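Local coordinates for protein 1-Cys peroxiredoxin (PDB 5K2I) that probably reduces hydrogen peroxide as a 1-Cys peroxiredoxin and may also help to scavenge nitric oxide, at residues I2-T7 / G132-L137; G32-L37 / I128-V133; F38-A43 / S73-D78; G55-A60 / Q89-I94; D61-K66 / E151-A156. All coordinates share one frame; numbering follows the deposited sequence. Where two conformers were deposited one is given.

Contact 1: residues I2-T7 / G132-L137; sequences IAQGQT and GVVTTL
Gly-5 and Gln-6 hold Val-134 by its backbone from both ends of the residue. Gly-5 N donates to Val-134 O at 2.7 Å, nearly straight at 174°. Val-134 N donates to Gln-6 O at 2.9 Å. A single beta bridge follows at Thr-7 and Val-133. Two CA-H...O contacts add to the backbone grip, Gln-4 CA on Val-134 O and Thr-7 CA on Gly-132 O.

One side-chain bond crosses the contact. Gln-4 is extended beyond CG, with CG placed beside its own backbone N (chi1 -62°). This carries the amide along the strand, with Gln-4 CD beside Thr-135 O and OE1 beside Thr-136 CA. Leu-137 N reaches Gln-4 OE1 at 3.0 Å, tilted modestly from the carbonyl plane. A water donates to Leu-137 O and, more weakly, to Gln-4 OE1.

The N-terminal segment 2-7 is thus laid along strand 133-139 of the mixed sheet. It turns there through a type II beta turn from Ala-3 to Gln-6. Gly-5 has a positive phi in this turn. Gln-6 OE1 folds back to accept from Ala-3 N at 2.9 Å. Along the other edge of the strand, Thr-135 and Thr-136 both face Ile-128 in a classic beta bulge. Thr-135 OG1 bonds to Asp-130 there.

The apolar part is carried by Ile-2. Ile-2 CD1 lies 3.8 Å from Val-134 CG2, and Ile-2 CG2 lies 3.8 Å from Leu-137 CD2. Leu-137 CD2 also packs on Ile-2 O. Met-127 of strand 120-130 lines this apolar patch, and Leu-8 and Pro-9 adjoin it.

Contact 2: residues G32-L37 / I128-V133; sequences GKKVVL and IIDNGV
The Asp-130 carboxylate lies beside the Lys-34 side chain, both pointing the same way. Lys-34 NZ meets Asp-130 OD1 at 2.6 Å, on its syn side and 16° out of the carboxylate plane. Bends at chi3 and chi4 curl the lysine over this oxygen, and Lys-34 CG lies 3.3 Å from Asp-130 OD1. The other oxygen, OD2, bonds to Thr-135 OG1. The second flat group is the Asn-131 amide. Gly-32 N donates to Asn-131 OD1 at 2.8 Å, 19° off the carbonyl plane.

Farther along the two strands, Val-35 and Ile-129 form an antiparallel hydrogen-bonded pair, with Val-35 N to Ile-129 O and Ile-129 N to Val-35 O both 2.8 Å. Asn-131 N extends the ladder to Lys-33 O. A type I' turn from Asp-130 to Val-133 then leads into the next strand. On the face of Val-35, Ile-129 CD1 packs 3.8 Å from Leu-37 CB. On the other face, Val-36 and Ile-128 rest against Ile-153 of helix 150-156.

With a lysine on one oxygen and a hydroxyl on the other, Asp-130 is probably ionised and fixed in rotation.

Contact 3: residues F38-A43 / S73-D78; sequences FAVPGA and SVSVND
Asn-77 OD1 receives two donors, Ala-43 N across the contact and Ser-75 OG from its own segment. The bond from Ala-43 N to Asn-77 OD1 is 2.8 Å long and straight at 171°. It comes from above the carbonyl plane, 40° out of it. Ser-75 OG donates to Asn-77 OD1 at 2.7 Å, closer to the plane. Ser-75 OG also lies 3.3 Å from Gly-42 CA. The Asn-77 bond to Ala-43 N fixes the loop after the strand.

At the other end, Ser-73 CA sits over one face of the Phe-38 ring, 15° off the ring normal. Phe-38 CZ is 3.6 Å from Ser-73 CB. On the opposite side of the sheet, Ala-39 CB touches Val-74 CG1 at 3.7 Å. Val-74 N donates to Phe-38 O at 2.9 Å, and the return bond from Val-40 N to Val-74 O is weak. One water bridges the paired strands through Phe-38 O, Ser-73 OG and Val-74 O.

These are the parallel strands of a beta-alpha-beta crossover, joined through helix 53-65 as in thioredoxin-like folds. Pro-41 and Thr-45 fit the PxxxT/SxxC signature of peroxiredoxins. The loop at 41-43 thus probably belongs to the active-site region.

Where the strands end, another water links Val-40 O, at 2.7 Å from that water, with Val-76 N. Further out, Tyr-56 stacks on the Phe-38 ring. Arg-121 bonds to Pro-41 O, Thr-45 OG1 to Gly-42 O, and Phe-145 of the second subunit packs on Pro-41.

Contact 4: residues G55-A60 / Q89-I94; sequences GYIVLA and QNAEEI
Gln-89 O lies 3.3 Å from Ile-57 CD1, where the loop after helix 79-88 starts to pass along helix 53-65. Both belong to the thioredoxin-like fold, and the loop leads on into strand 95-98. No hydrogen bond crosses this contact. It is held by packing. The Gln-89 side chain bends at chi2 (-100°), which turns its amide back toward the helix, and its OE1 comes to 4.1 Å from Ile-57 CD1. The same side chain also touches Leu-53 and Pro-54 at the start of helix 53-65.

Asn-90 leaves the preceding helix with a positive phi, in a Schellman motif. Asn-90 O passes Ile-57 CD1 side-on at 4.2 Å. Ala-91 comes next, at the centre of an inverse gamma turn and at the start of a type I turn that ends at Ile-94. Ala-91 CA is 4.0 Å from Ile-57 CD1, and its methyl is only slightly farther. One isoleucine tip is thus met in turn by three successive residues of the loop.

Glu-93 approaches with its stem. Glu-93 CB rests 4.1 Å from Ala-60 CB, one helical turn beyond Ile-57. Its carboxylate serves another partner, since OE1 forms a salt bridge with Lys-64 of the same helix.

Ile-94 closes the loop and enters the interior beside Ile-71 and Ser-73. It crosses Ile-57 at about a right angle. With chi2 near 169° the chain is extended, which brings Ile-94 CD1 onto the backbone, 3.7 Å from Ile-57 N. Ile-94 CD1 is 3.9 Å from Tyr-56 CB. Ile-94 CD1 lies 3.6 Å from Ile-57 CG1.

Contact 5: residues D61-K66 / E151-A156; sequences DQLKAK and ETILAA
Leu-154 carries this contact and packs against Gln-62, Leu-63 and Lys-66. The side chain leaves helix 150-156 with CG anti to the backbone N (chi1 180°). This sends it across toward helix 53-65. Leu-154 CB lies 4.0 Å from Leu-63 CD2. At CG the chain forks. The CD1 branch lies against Gln-62, Leu-63 and Lys-66 of the facing helix segment. Leu-154 CD1 meets Gln-62 O at 3.7 Å. Leu-154 CD1 is also 3.9 Å from Leu-63 CD2. Lys-66 adds its CG, 4.0 Å from the same Leu-154 CD1. The lysine bends at chi2, and its aliphatic stem, not its amine, makes this touch. The CD2 branch of Leu-154 goes the other way, to Gln-62 OE1 at 3.8 Å. Gln-62 and Lys-66 each cross the leucine at about a right angle, whereas Leu-63 crosses it at a slant.

Toward the sheet, Leu-63 CD2 also touches Ile-153 CG2, and these two residues are buried. Ile-153 goes on to pack against Tyr-56 and Ile-128. On the solvent side, between Gln-62 and Glu-151, the contact turns polar. One water donates both to Gln-62 OE1 and to Glu-151 OE2, at 2.6 Å from the latter. It joins the two helices where no direct hydrogen bond does.

The short segment axes run 10.0 Å apart at 18°, nearly parallel. Helices 53-65 and 150-156 both lie on the sheet face of Val-36 and Ile-128, and such a layered packing of helices over a central sheet is characteristic of the thioredoxin fold.

Overall arrangement
Contact 3 is the most buried, with its centre about 7 Å from the chain centre. The others lie farther out and are partly buried. Contacts 2 and 3 lie within the mixed sheet, and contact 1 adds the N-terminal segment along its strand 133-139; all three use backbone hydrogen bonds. Contacts 2 and 3 share strand 34-40. Contacts 1 and 2 meet at Gly-132 and Val-133. Contacts 4 and 5 share helix 53-65 and are made by apolar packing, with no direct hydrogen bond across either. The Lys-64 to Glu-93 salt bridge ties them together. The ion pair of contact 2 sits near the end of its strand pair, whereas contact 3 uses neutral groups, an asparagine, serines and bound waters.

Contact 1: residues I2-T7 / G132-L137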
# COMPACT_ATOMS: atom_id res chain seq x y z
N ILE A 2 6.69 7.43 -19.63
CA ILE A 2 7.73 8.38 -20.01
C ILE A 2 9.13 7.88 -19.60
O ILE A 2 9.29 7.20 -18.58
CB ILE A 2 7.45 9.78 -19.37
CG1 ILE A 2 8.40 10.84 -19.94
CG2 ILE A 2 7.53 9.71 -17.85
CD1 ILE A 2 7.90 12.27 -19.77
N ALA A 3 10.13 8.21 -20.41
CA ALA A 3 11.50 7.82 -20.11
C ALA A 3 12.30 9.00 -19.60
O ALA A 3 12.02 10.15 -19.95
CB ALA A 3 12.16 7.24 -21.35
N GLN A 4 13.30 8.69 -18.79
CA GLN A 4 14.28 9.69 -18.38
C GLN A 4 14.97 10.20 -19.63
O GLN A 4 15.23 9.44 -20.57
CB GLN A 4 15.28 9.08 -17.39
CG GLN A 4 14.58 8.63 -16.12
CD GLN A 4 15.45 7.89 -15.14
OE1 GLN A 4 15.09 7.73 -13.97
NE2 GLN A 4 16.61 7.42 -15.60
N GLY A 5 15.23 11.51 -19.65
CA GLY A 5 15.82 12.16 -20.80
C GLY A 5 14.78 12.74 -21.74
O GLY A 5 15.11 13.52 -22.63
N GLN A 6 13.52 12.36 -21.56
CA GLN A 6 12.45 12.94 -22.36
C GLN A 6 11.91 14.20 -21.70
O GLN A 6 11.86 14.30 -20.47
CB GLN A 6 11.29 11.96 -22.56
CG GLN A 6 11.65 10.69 -23.35
CD GLN A 6 10.41 9.96 -23.85
OE1 GLN A 6 9.68 9.35 -23.07
NE2 GLN A 6 10.17 10.03 -25.15
N THR A 7 11.52 15.16 -22.52
CA THR A 7 10.81 16.32 -22.04
C THR A 7 9.41 15.89 -21.57
O THR A 7 8.80 15.01 -22.18
CB THR A 7 10.74 17.38 -23.15
OG1 THR A 7 12.07 17.71 -23.57
CG2 THR A 7 10.02 18.63 -22.70
N GLY A 132 12.35 21.05 -17.51
CA GLY A 132 11.32 20.33 -18.23
C GLY A 132 11.68 18.92 -18.67
O GLY A 132 10.82 18.22 -19.18
N VAL A 133 12.95 18.53 -18.51
CA VAL A 133 13.41 17.20 -18.89
C VAL A 133 13.38 16.29 -17.68
O VAL A 133 13.95 16.62 -16.64
CB VAL A 133 14.83 17.26 -19.47
CG1 VAL A 133 15.31 15.87 -19.84
CG2 VAL A 133 14.84 18.18 -20.69
N VAL A 134 12.72 15.14 -17.79
CA VAL A 134 12.69 14.17 -16.70
C VAL A 134 14.07 13.57 -16.52
O VAL A 134 14.56 12.86 -17.39
CB VAL A 134 11.67 13.06 -16.98
CG1 VAL A 134 11.70 12.02 -15.86
CG2 VAL A 134 10.28 13.67 -17.12
N THR A 135 14.74 13.87 -15.40
CA THR A 135 16.08 13.36 -15.14
C THR A 135 16.03 12.09 -14.30
O THR A 135 16.79 11.15 -14.52
CB THR A 135 16.93 14.42 -14.44
OG1 THR A 135 17.08 15.55 -15.31
CG2 THR A 135 18.30 13.87 -14.07
N THR A 136 15.13 12.10 -13.32
CA THR A 136 14.92 10.95 -12.41
C THR A 136 13.43 10.65 -12.34
O THR A 136 12.64 11.56 -12.17
CB THR A 136 15.44 11.24 -10.99
OG1 THR A 136 16.86 11.43 -11.01
CG2 THR A 136 15.11 10.08 -10.06
N LEU A 137 13.06 9.38 -12.47
CA LEU A 137 11.67 8.95 -12.30
C LEU A 137 11.64 7.67 -11.48
O LEU A 137 12.20 6.64 -11.90
CB LEU A 137 10.97 8.73 -13.64
CG LEU A 137 9.61 8.02 -13.58
CD1 LEU A 137 8.58 8.86 -12.82
CD2 LEU A 137 9.11 7.75 -14.98
O HOH W 1 12.70 5.72 -14.33

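Contact 2: residues G32-L37 / I128-V133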
# COMPACT_ATOMS: atom_id res chain seq x y z
N GLY A 32 13.75 26.33 -16.75
CA GLY A 32 14.86 26.96 -16.05
C GLY A 32 14.99 26.59 -14.59
O GLY A 32 15.72 27.23 -13.85
N LYS A 33 14.28 25.54 -14.18
CA LYS A 33 14.26 25.13 -12.78
C LYS A 33 14.57 23.66 -12.61
O LYS A 33 14.34 22.85 -13.52
CB LYS A 33 12.88 25.40 -12.15
CG LYS A 33 12.47 26.86 -12.06
CD LYS A 33 11.03 26.97 -11.60
CE LYS A 33 10.45 28.35 -11.88
NZ LYS A 33 10.79 29.30 -10.81
N LYS A 34 15.12 23.32 -11.45
CA LYS A 34 15.16 21.95 -10.97
C LYS A 34 13.93 21.76 -10.10
O LYS A 34 13.73 22.44 -9.08
CB LYS A 34 16.43 21.65 -10.19
CG LYS A 34 16.52 20.18 -9.81
CD LYS A 34 17.72 19.88 -8.91
CE LYS A 34 19.05 20.08 -9.63
NZ LYS A 34 19.23 19.12 -10.76
N VAL A 35 13.07 20.84 -10.52
CA VAL A 35 11.77 20.64 -9.91
C VAL A 35 11.63 19.23 -9.38
O VAL A 35 12.02 18.29 -10.05
CB VAL A 35 10.64 20.92 -10.93
CG1 VAL A 35 9.26 20.62 -10.35
CG2 VAL A 35 10.71 22.34 -11.42
N VAL A 36 11.10 19.10 -8.17
CA VAL A 36 10.69 17.80 -7.67
C VAL A 36 9.18 17.73 -7.77
O VAL A 36 8.48 18.60 -7.26
CB VAL A 36 11.16 17.57 -6.23
CG1 VAL A 36 10.47 16.35 -5.63
CG2 VAL A 36 12.67 17.43 -6.20
N LEU A 37 8.67 16.73 -8.49
CA LEU A 37 7.24 16.52 -8.66
C LEU A 37 6.88 15.15 -8.14
O LEU A 37 7.53 14.17 -8.50
CB LEU A 37 6.86 16.63 -10.14
CG LEU A 37 5.41 16.37 -10.55
CD1 LEU A 37 4.53 17.48 -10.03
CD2 LEU A 37 5.30 16.26 -12.07
N ILE A 128 12.56 14.04 -10.55
CA ILE A 128 13.36 15.25 -10.63
C ILE A 128 13.33 15.71 -12.08
O ILE A 128 13.64 14.92 -12.99
CB ILE A 128 14.81 15.03 -10.17
CG1 ILE A 128 14.84 14.55 -8.71
CG2 ILE A 128 15.64 16.32 -10.34
CD1 ILE A 128 16.20 14.02 -8.26
N ILE A 129 12.96 16.96 -12.30
CA ILE A 129 12.79 17.52 -13.63
C ILE A 129 13.71 18.72 -13.78
O ILE A 129 13.63 19.66 -12.99
CB ILE A 129 11.33 17.95 -13.88
CG1 ILE A 129 10.39 16.82 -13.46
CG2 ILE A 129 11.13 18.33 -15.34
CD1 ILE A 129 8.99 17.27 -13.19
N ASP A 130 14.58 18.69 -14.78
CA ASP A 130 15.52 19.78 -15.01
C ASP A 130 15.17 20.49 -16.29
O ASP A 130 15.28 19.92 -17.37
CB ASP A 130 16.95 19.25 -15.06
CG ASP A 130 17.46 18.79 -13.70
OD1 ASP A 130 17.68 19.67 -12.83
OD2 ASP A 130 17.65 17.57 -13.49
N ASN A 131 14.74 21.74 -16.17
CA ASN A 131 14.29 22.52 -17.32
C ASN A 131 13.29 21.71 -18.17
O ASN A 131 13.40 21.65 -19.40
CB ASN A 131 15.48 22.95 -18.19
CG ASN A 131 15.09 23.93 -19.29
OD1 ASN A 131 14.33 24.88 -19.07
ND2 ASN A 131 15.62 23.70 -20.48
N GLY A 132 12.35 21.05 -17.51
CA GLY A 132 11.32 20.33 -18.23
C GLY A 132 11.68 18.92 -18.67
O GLY A 132 10.82 18.22 -19.18
N VAL A 133 12.95 18.53 -18.51
CA VAL A 133 13.41 17.20 -18.89
C VAL A 133 13.38 16.29 -17.68
O VAL A 133 13.95 16.62 -16.64
CB VAL A 133 14.83 17.26 -19.47
CG1 VAL A 133 15.31 15.87 -19.84
CG2 VAL A 133 14.84 18.18 -20.69
O HOH W 2 12.01 21.50 -14.64

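Contact 3: residues F38-A43 / S73-D78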
# COMPACT_ATOMS: atom_id res chain seq x y z
N PHE A 38 5.86 15.07 -7.30
CA PHE A 38 5.42 13.76 -6.83
C PHE A 38 3.91 13.64 -6.96
O PHE A 38 3.18 14.63 -6.85
CB PHE A 38 5.87 13.47 -5.38
CG PHE A 38 5.27 14.39 -4.36
CD1 PHE A 38 5.86 15.62 -4.10
CD2 PHE A 38 4.12 14.03 -3.67
CE1 PHE A 38 5.31 16.48 -3.16
CE2 PHE A 38 3.57 14.88 -2.74
CZ PHE A 38 4.15 16.11 -2.49
N ALA A 39 3.46 12.42 -7.24
CA ALA A 39 2.05 12.15 -7.48
C ALA A 39 1.48 11.16 -6.48
O ALA A 39 2.20 10.29 -5.96
CB ALA A 39 1.85 11.61 -8.89
N VAL A 40 0.18 11.28 -6.25
CA VAL A 40 -0.59 10.38 -5.40
C VAL A 40 -1.86 9.99 -6.14
O VAL A 40 -2.24 10.65 -7.11
CB VAL A 40 -0.95 11.04 -4.05
CG1 VAL A 40 0.32 11.31 -3.24
CG2 VAL A 40 -1.79 12.32 -4.26
N PRO A 41 -2.53 8.92 -5.68
CA PRO A 41 -3.78 8.53 -6.33
C PRO A 41 -4.92 9.47 -6.01
O PRO A 41 -5.93 9.48 -6.72
CB PRO A 41 -4.07 7.14 -5.75
CG PRO A 41 -2.75 6.66 -5.22
CD PRO A 41 -2.07 7.90 -4.71
N GLY A 42 -4.78 10.25 -4.95
CA GLY A 42 -5.81 11.22 -4.63
C GLY A 42 -5.45 12.08 -3.45
O GLY A 42 -4.82 11.61 -2.49
N ALA A 43 -5.83 13.35 -3.52
CA ALA A 43 -5.77 14.21 -2.34
C ALA A 43 -6.55 13.54 -1.21
O ALA A 43 -7.58 12.91 -1.45
CB ALA A 43 -6.33 15.59 -2.65
N SER A 73 3.20 18.99 -5.90
CA SER A 73 2.34 17.84 -5.69
C SER A 73 1.29 17.81 -6.79
O SER A 73 0.61 18.81 -7.02
CB SER A 73 1.67 17.96 -4.31
OG SER A 73 0.65 17.00 -4.14
N VAL A 74 1.16 16.68 -7.49
CA VAL A 74 0.12 16.53 -8.49
C VAL A 74 -0.77 15.32 -8.18
O VAL A 74 -0.34 14.33 -7.57
CB VAL A 74 0.72 16.40 -9.92
CG1 VAL A 74 1.57 15.13 -10.07
CG2 VAL A 74 -0.36 16.47 -11.00
N SER A 75 -2.04 15.42 -8.58
CA SER A 75 -3.00 14.34 -8.43
C SER A 75 -4.10 14.51 -9.46
O SER A 75 -4.33 15.63 -9.96
CB SER A 75 -3.58 14.32 -7.01
OG SER A 75 -4.38 13.16 -6.82
N VAL A 76 -4.78 13.42 -9.79
CA VAL A 76 -6.01 13.48 -10.56
C VAL A 76 -7.11 13.86 -9.58
O VAL A 76 -7.80 13.01 -8.99
CB VAL A 76 -6.31 12.16 -11.29
CG1 VAL A 76 -7.57 12.31 -12.13
CG2 VAL A 76 -5.13 11.76 -12.17
N ASN A 77 -7.20 15.17 -9.38
CA ASN A 77 -8.19 15.86 -8.56
C ASN A 77 -8.37 17.23 -9.19
O ASN A 77 -7.50 17.67 -9.95
CB ASN A 77 -7.73 16.06 -7.11
CG ASN A 77 -7.80 14.78 -6.28
OD1 ASN A 77 -6.77 14.14 -6.05
ND2 ASN A 77 -8.99 14.43 -5.81
N ASP A 78 -9.45 17.91 -8.86
CA ASP A 78 -9.61 19.28 -9.33
C ASP A 78 -8.87 20.26 -8.42
O ASP A 78 -8.43 19.91 -7.32
CB ASP A 78 -11.08 19.67 -9.39
CG ASP A 78 -11.73 19.60 -8.04
OD1 ASP A 78 -11.55 20.58 -7.28
OD2 ASP A 78 -12.38 18.57 -7.74
O HOH W 3 1.01 14.57 -4.93
O HOH W 4 -4.40 10.75 -8.78

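Contact 4: residues G55-A60 / Q89-I94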
# COMPACT_ATOMS: atom_id res chain seq x y z
N GLY A 55 6.10 13.78 3.83
CA GLY A 55 7.51 13.52 3.57
C GLY A 55 8.22 14.65 2.86
O GLY A 55 9.37 14.98 3.18
N TYR A 56 7.55 15.26 1.89
CA TYR A 56 8.16 16.35 1.15
C TYR A 56 8.11 17.65 1.94
O TYR A 56 9.00 18.48 1.80
CB TYR A 56 7.51 16.50 -0.25
CG TYR A 56 7.94 15.35 -1.13
CD1 TYR A 56 9.12 15.40 -1.86
CD2 TYR A 56 7.19 14.18 -1.19
CE1 TYR A 56 9.54 14.32 -2.62
CE2 TYR A 56 7.61 13.09 -1.96
CZ TYR A 56 8.77 13.19 -2.68
OH TYR A 56 9.21 12.13 -3.45
N ILE A 57 7.11 17.79 2.81
CA ILE A 57 7.05 18.94 3.70
C ILE A 57 8.26 18.96 4.62
O ILE A 57 8.96 19.98 4.72
CB ILE A 57 5.75 18.94 4.53
CG1 ILE A 57 4.57 19.36 3.65
CG2 ILE A 57 5.86 19.89 5.71
CD1 ILE A 57 3.21 19.18 4.32
N VAL A 58 8.55 17.84 5.26
CA VAL A 58 9.64 17.86 6.23
C VAL A 58 11.00 17.83 5.54
O VAL A 58 11.98 18.28 6.12
CB VAL A 58 9.54 16.70 7.26
CG1 VAL A 58 8.28 16.86 8.12
CG2 VAL A 58 9.55 15.34 6.57
N LEU A 59 11.08 17.33 4.31
CA LEU A 59 12.36 17.32 3.59
C LEU A 59 12.56 18.55 2.70
O LEU A 59 13.59 18.66 2.04
CB LEU A 59 12.52 16.06 2.73
CG LEU A 59 13.02 14.77 3.38
CD1 LEU A 59 13.56 13.81 2.32
CD2 LEU A 59 14.07 15.05 4.44
N ALA A 60 11.60 19.47 2.68
CA ALA A 60 11.65 20.59 1.75
C ALA A 60 12.92 21.42 1.91
O ALA A 60 13.56 21.79 0.92
CB ALA A 60 10.43 21.47 1.91
N GLN A 89 -2.84 20.21 5.16
CA GLN A 89 -1.52 19.68 5.48
C GLN A 89 -0.51 20.80 5.78
O GLN A 89 0.65 20.50 6.02
CB GLN A 89 -1.00 18.81 4.32
CG GLN A 89 -1.69 17.45 4.18
CD GLN A 89 -0.86 16.32 4.79
OE1 GLN A 89 0.25 16.55 5.24
NE2 GLN A 89 -1.40 15.11 4.78
N ASN A 90 -0.97 22.05 5.77
CA ASN A 90 -0.06 23.20 5.89
C ASN A 90 1.13 23.05 4.95
O ASN A 90 2.29 23.14 5.37
CB ASN A 90 0.45 23.34 7.33
CG ASN A 90 1.00 24.73 7.63
OD1 ASN A 90 0.51 25.73 7.12
ND2 ASN A 90 2.08 24.79 8.41
N ALA A 91 0.85 22.81 3.68
CA ALA A 91 1.88 22.55 2.67
C ALA A 91 2.42 23.86 2.11
O ALA A 91 2.43 24.06 0.90
CB ALA A 91 1.33 21.69 1.55
N GLU A 92 2.85 24.73 3.01
CA GLU A 92 3.45 26.03 2.71
C GLU A 92 4.39 26.00 1.51
O GLU A 92 4.24 26.77 0.56
CB GLU A 92 4.22 26.51 3.94
CG GLU A 92 3.59 26.12 5.27
CD GLU A 92 4.44 26.50 6.47
OE1 GLU A 92 5.20 27.49 6.38
OE2 GLU A 92 4.36 25.80 7.50
N GLU A 93 5.35 25.09 1.57
CA GLU A 93 6.50 25.08 0.67
C GLU A 93 6.25 24.30 -0.61
O GLU A 93 7.17 24.09 -1.40
CB GLU A 93 7.72 24.50 1.39
CG GLU A 93 8.24 25.37 2.52
CD GLU A 93 8.90 26.64 2.00
OE1 GLU A 93 9.96 26.53 1.35
OE2 GLU A 93 8.35 27.73 2.24
N ILE A 94 5.01 23.86 -0.83
CA ILE A 94 4.74 22.92 -1.91
C ILE A 94 3.61 23.40 -2.82
O ILE A 94 2.54 23.79 -2.37
CB ILE A 94 4.43 21.53 -1.35
CG1 ILE A 94 5.68 20.99 -0.63
CG2 ILE A 94 3.99 20.57 -2.46
CD1 ILE A 94 5.46 19.76 0.17

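Contact 5: residues D61-K66 / E151-A156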
# COMPACT_ATOMS: atom_id res chain seq x y z
N ASP A 61 13.31 21.71 3.15
CA ASP A 61 14.52 22.50 3.37
C ASP A 61 15.78 21.82 2.82
O ASP A 61 16.63 22.47 2.20
CB ASP A 61 14.70 22.80 4.86
CG ASP A 61 13.84 23.95 5.33
OD1 ASP A 61 13.34 24.72 4.48
OD2 ASP A 61 13.68 24.11 6.56
N GLN A 62 15.89 20.51 3.04
CA GLN A 62 17.05 19.76 2.59
C GLN A 62 17.07 19.66 1.07
O GLN A 62 18.13 19.71 0.45
CB GLN A 62 17.07 18.37 3.21
CG GLN A 62 17.53 18.36 4.66
CD GLN A 62 17.25 17.04 5.33
OE1 GLN A 62 18.05 16.11 5.26
NE2 GLN A 62 16.11 16.96 6.00
N LEU A 63 15.89 19.53 0.47
CA LEU A 63 15.78 19.46 -0.99
C LEU A 63 16.21 20.78 -1.62
O LEU A 63 16.98 20.79 -2.59
CB LEU A 63 14.35 19.10 -1.40
CG LEU A 63 13.93 17.65 -1.12
CD1 LEU A 63 12.43 17.51 -1.22
CD2 LEU A 63 14.64 16.64 -2.03
N LYS A 64 15.73 21.89 -1.08
CA LYS A 64 16.11 23.20 -1.61
C LYS A 64 17.60 23.49 -1.41
O LYS A 64 18.24 24.13 -2.25
CB LYS A 64 15.23 24.28 -0.98
CG LYS A 64 13.77 24.08 -1.37
CD LYS A 64 12.86 25.25 -1.04
CE LYS A 64 11.61 25.19 -1.91
NZ LYS A 64 10.64 26.28 -1.61
N ALA A 65 18.16 22.97 -0.32
CA ALA A 65 19.60 23.11 -0.07
C ALA A 65 20.45 22.39 -1.11
O ALA A 65 21.61 22.76 -1.33
CB ALA A 65 19.94 22.60 1.32
N LYS A 66 19.88 21.37 -1.75
CA LYS A 66 20.60 20.63 -2.77
C LYS A 66 20.22 21.09 -4.18
O LYS A 66 20.47 20.38 -5.16
CB LYS A 66 20.36 19.13 -2.62
CG LYS A 66 20.88 18.54 -1.32
CD LYS A 66 22.40 18.52 -1.30
CE LYS A 66 22.92 17.79 -0.06
NZ LYS A 66 24.40 17.60 -0.09
N GLU A 151 13.26 10.70 0.55
CA GLU A 151 14.70 10.47 0.77
C GLU A 151 15.38 9.91 -0.46
O GLU A 151 16.55 10.21 -0.71
CB GLU A 151 14.94 9.53 1.95
CG GLU A 151 14.69 10.13 3.32
CD GLU A 151 15.79 11.06 3.82
OE1 GLU A 151 16.87 11.16 3.18
OE2 GLU A 151 15.58 11.70 4.87
N THR A 152 14.67 9.08 -1.22
CA THR A 152 15.22 8.53 -2.47
C THR A 152 15.54 9.67 -3.42
O THR A 152 16.58 9.68 -4.07
CB THR A 152 14.24 7.56 -3.15
OG1 THR A 152 13.65 6.71 -2.17
CG2 THR A 152 14.97 6.71 -4.19
N ILE A 153 14.63 10.64 -3.49
CA ILE A 153 14.82 11.81 -4.34
C ILE A 153 15.98 12.66 -3.84
O ILE A 153 16.84 13.09 -4.62
CB ILE A 153 13.52 12.65 -4.42
CG1 ILE A 153 12.44 11.89 -5.21
CG2 ILE A 153 13.80 14.03 -5.03
CD1 ILE A 153 12.75 11.70 -6.69
N LEU A 154 16.02 12.90 -2.53
CA LEU A 154 17.10 13.67 -1.93
C LEU A 154 18.46 13.06 -2.28
O LEU A 154 19.40 13.77 -2.61
CB LEU A 154 16.91 13.75 -0.42
CG LEU A 154 17.99 14.54 0.34
CD1 LEU A 154 17.98 16.01 -0.07
CD2 LEU A 154 17.80 14.39 1.84
N ALA A 155 18.55 11.73 -2.22
CA ALA A 155 19.81 11.05 -2.50
C ALA A 155 20.17 11.11 -3.98
O ALA A 155 21.35 11.07 -4.34
CB ALA A 155 19.74 9.62 -2.02
N ALA A 156 19.16 11.20 -4.84
CA ALA A 156 19.41 11.28 -6.27
C ALA A 156 20.04 12.62 -6.62
O ALA A 156 20.73 12.74 -7.63
CB ALA A 156 18.12 11.08 -7.05
O HOH W 5 16.83 13.56 6.27